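Local coordinates for cysteine protease (Xylella fastidiosa, PDB 3OIS), which belongs to the papain family of cysteine peptidases, probably cleaves peptide bonds, and binds the nucleotide uridine-5'-diphosphate, at residues E141-Y146 with S169-K174. Sequence-based numbering, arbitrary orientation. Where two conformers were deposited one is given.
Sequences EKEWPY and SDQCYK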
loop_
_atom_site.group_PDB
_atom_site.type_symbol
_atom_site.label_atom_id
_atom_site.label_comp_id
_atom_site.label_asym_id
_atom_site.label_seq_id
_atom_site.Cartn_x
_atom_site.Cartn_y
_atom_site.Cartn_z
ATOM N N GLU A 141 4.852 5.634 -14.801
ATOM C CA GLU A 141 5.457 6.676 -14.032
ATOM C C GLU A 141 6.314 7.605 -14.928
ATOM O O GLU A 141 6.351 8.770 -14.682
ATOM C CB GLU A 141 6.154 6.149 -12.767
ATOM C CG GLU A 141 6.593 7.258 -11.836
ATOM C CD GLU A 141 6.707 6.722 -10.428
ATOM O OE1 GLU A 141 7.781 6.162 -10.063
ATOM O OE2 GLU A 141 5.701 6.901 -9.715
ATOM N N LYS A 142 6.907 7.084 -16.003
ATOM C CA LYS A 142 7.640 7.993 -16.912
ATOM C C LYS A 142 6.842 9.107 -17.475
ATOM O O LYS A 142 7.406 10.194 -17.682
ATOM C CB LYS A 142 8.418 7.222 -18.014
ATOM C CG LYS A 142 9.741 6.650 -17.426
ATOM C CD LYS A 142 10.474 5.600 -18.270
ATOM C CE LYS A 142 11.794 5.217 -17.589
ATOM N NZ LYS A 142 12.700 4.417 -18.492
ATOM N N GLU A 143 5.553 8.867 -17.729
ATOM C CA GLU A 143 4.628 9.861 -18.253
ATOM C C GLU A 143 4.144 10.839 -17.169
ATOM O O GLU A 143 3.728 11.951 -17.457
ATOM C CB GLU A 143 3.420 9.127 -18.847
ATOM C CG GLU A 143 2.465 9.962 -19.662
ATOM C CD GLU A 143 1.421 9.096 -20.366
ATOM O OE1 GLU A 143 1.356 7.869 -20.102
ATOM O OE2 GLU A 143 0.662 9.646 -21.214
ATOM N N TRP A 144 4.182 10.408 -15.895
ATOM C CA TRP A 144 3.758 11.290 -14.768
ATOM C C TRP A 144 4.668 10.985 -13.588
ATOM O O TRP A 144 4.303 10.139 -12.691
ATOM C CB TRP A 144 2.244 11.114 -14.401
ATOM C CG TRP A 144 1.746 12.300 -13.596
ATOM C CD1 TRP A 144 1.327 12.301 -12.276
ATOM C CD2 TRP A 144 1.650 13.671 -14.050
ATOM N NE1 TRP A 144 1.029 13.575 -11.887
ATOM C CE2 TRP A 144 1.154 14.440 -12.963
ATOM C CE3 TRP A 144 1.936 14.319 -15.254
ATOM C CZ2 TRP A 144 0.968 15.849 -13.052
ATOM C CZ3 TRP A 144 1.680 15.710 -15.369
ATOM C CH2 TRP A 144 1.243 16.463 -14.264
ATOM N N PRO A 145 5.868 11.565 -13.625
ATOM C CA PRO A 145 6.936 11.069 -12.755
ATOM C C PRO A 145 6.752 11.490 -11.299
ATOM O O PRO A 145 6.048 12.448 -11.006
ATOM C CB PRO A 145 8.219 11.684 -13.333
ATOM C CG PRO A 145 7.796 12.651 -14.432
ATOM C CD PRO A 145 6.367 12.393 -14.763
ATOM N N TYR A 146 7.404 10.749 -10.414
ATOM C CA TYR A 146 7.302 10.983 -8.973
ATOM C C TYR A 146 8.142 12.147 -8.471
ATOM O O TYR A 146 9.260 12.307 -8.916
ATOM C CB TYR A 146 7.737 9.680 -8.272
ATOM C CG TYR A 146 7.199 9.596 -6.851
ATOM C CD1 TYR A 146 5.832 9.339 -6.626
ATOM C CD2 TYR A 146 8.077 9.760 -5.761
ATOM C CE1 TYR A 146 5.333 9.276 -5.280
ATOM C CE2 TYR A 146 7.619 9.784 -4.424
ATOM C CZ TYR A 146 6.218 9.482 -4.222
ATOM O OH TYR A 146 5.762 9.394 -2.924
ATOM N N SER A 169 -1.764 15.347 -16.970
ATOM C CA SER A 169 -2.163 15.808 -18.280
ATOM C C SER A 169 -3.270 14.968 -18.865
ATOM O O SER A 169 -3.533 13.800 -18.506
ATOM C CB SER A 169 -0.925 15.724 -19.184
ATOM O OG SER A 169 -0.822 14.400 -19.689
ATOM N N ASP A 170 -3.973 15.566 -19.829
ATOM C CA ASP A 170 -5.014 14.824 -20.508
ATOM C C ASP A 170 -4.482 13.531 -21.106
ATOM O O ASP A 170 -5.205 12.507 -21.081
ATOM C CB ASP A 170 -5.599 15.678 -21.637
ATOM C CG ASP A 170 -6.612 16.654 -21.130
ATOM O OD1 ASP A 170 -6.889 16.645 -19.891
ATOM O OD2 ASP A 170 -7.113 17.422 -21.981
ATOM N N GLN A 171 -3.231 13.568 -21.584
ATOM C CA GLN A 171 -2.604 12.372 -22.232
ATOM C C GLN A 171 -2.414 11.253 -21.180
ATOM O O GLN A 171 -2.656 10.091 -21.456
ATOM C CB GLN A 171 -1.266 12.644 -22.986
ATOM C CG GLN A 171 -0.841 11.489 -23.999
ATOM C CD GLN A 171 -2.003 10.943 -24.974
ATOM O OE1 GLN A 171 -2.706 11.724 -25.618
ATOM N NE2 GLN A 171 -2.213 9.580 -25.008
ATOM N N CYS A 172 -2.039 11.659 -19.969
ATOM C CA CYS A 172 -1.920 10.712 -18.828
ATOM C C CYS A 172 -3.215 10.012 -18.536
ATOM O O CYS A 172 -3.241 8.806 -18.419
ATOM C CB CYS A 172 -1.423 11.466 -17.611
ATOM S SG CYS A 172 0.276 11.924 -17.708
ATOM N N TYR A 173 -4.316 10.765 -18.431
ATOM C CA TYR A 173 -5.616 10.144 -18.235
ATOM C C TYR A 173 -6.007 9.175 -19.340
ATOM O O TYR A 173 -6.591 8.101 -19.081
ATOM C CB TYR A 173 -6.668 11.217 -18.022
ATOM C CG TYR A 173 -6.642 11.833 -16.619
ATOM C CD1 TYR A 173 -5.966 13.015 -16.360
ATOM C CD2 TYR A 173 -7.360 11.210 -15.569
ATOM C CE1 TYR A 173 -5.972 13.614 -15.089
ATOM C CE2 TYR A 173 -7.407 11.805 -14.285
ATOM C CZ TYR A 173 -6.707 12.922 -14.023
ATOM O OH TYR A 173 -6.698 13.539 -12.802
ATOM N N LYS A 174 -5.742 9.570 -20.609
ATOM C CA LYS A 174 -6.097 8.665 -21.706
ATOM C C LYS A 174 -5.269 7.368 -21.629
ATOM O O LYS A 174 -5.833 6.259 -21.721
ATOM C CB LYS A 174 -5.831 9.368 -23.029
ATOM C CG LYS A 174 -6.310 8.615 -24.249
ATOM C CD LYS A 174 -6.611 9.600 -25.447
ATOM C CE LYS A 174 -6.533 8.890 -26.820
ATOM N NZ LYS A 174 -5.103 8.394 -26.964
#
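C172 is the point at which the first turn of a helix meets the turn 141-144, and its sulfur shows how a single small side chain can serve two neighbours. With SG set beside its own backbone N, C172 brings the sulfur 3.8 Å from CE3 of W144. SG of C172 stands 4.9 Å from the centroid of the six-membered ring of W144, oblique to it, a Cys sulfur-aromatic contact. Farther along the same ring, S169 N lies over one face, 3.8 Å from W144 CZ3. S169 is also the N-cap: its OG accepts from C172 N in a bond of 3.0 Å.

In one of its two conformers, E143 runs out extended past C172, CG anti to the backbone N (chi1 -169°) and 3.5 Å from C172 SG. There E143 OE2 comes 3.4 Å from Q171 O, two acceptors facing without a bond, with the like charge of D175 nearby. Q171 itself turns its amide to D175 within the helix. No hydrogen bond crosses between the segments. The contact sits at the protein surface, joining the loop after helix 126-135 to the start of helix 170-176, while helix 104-114 is touched by W144 through L105 and by Y173 through Y109.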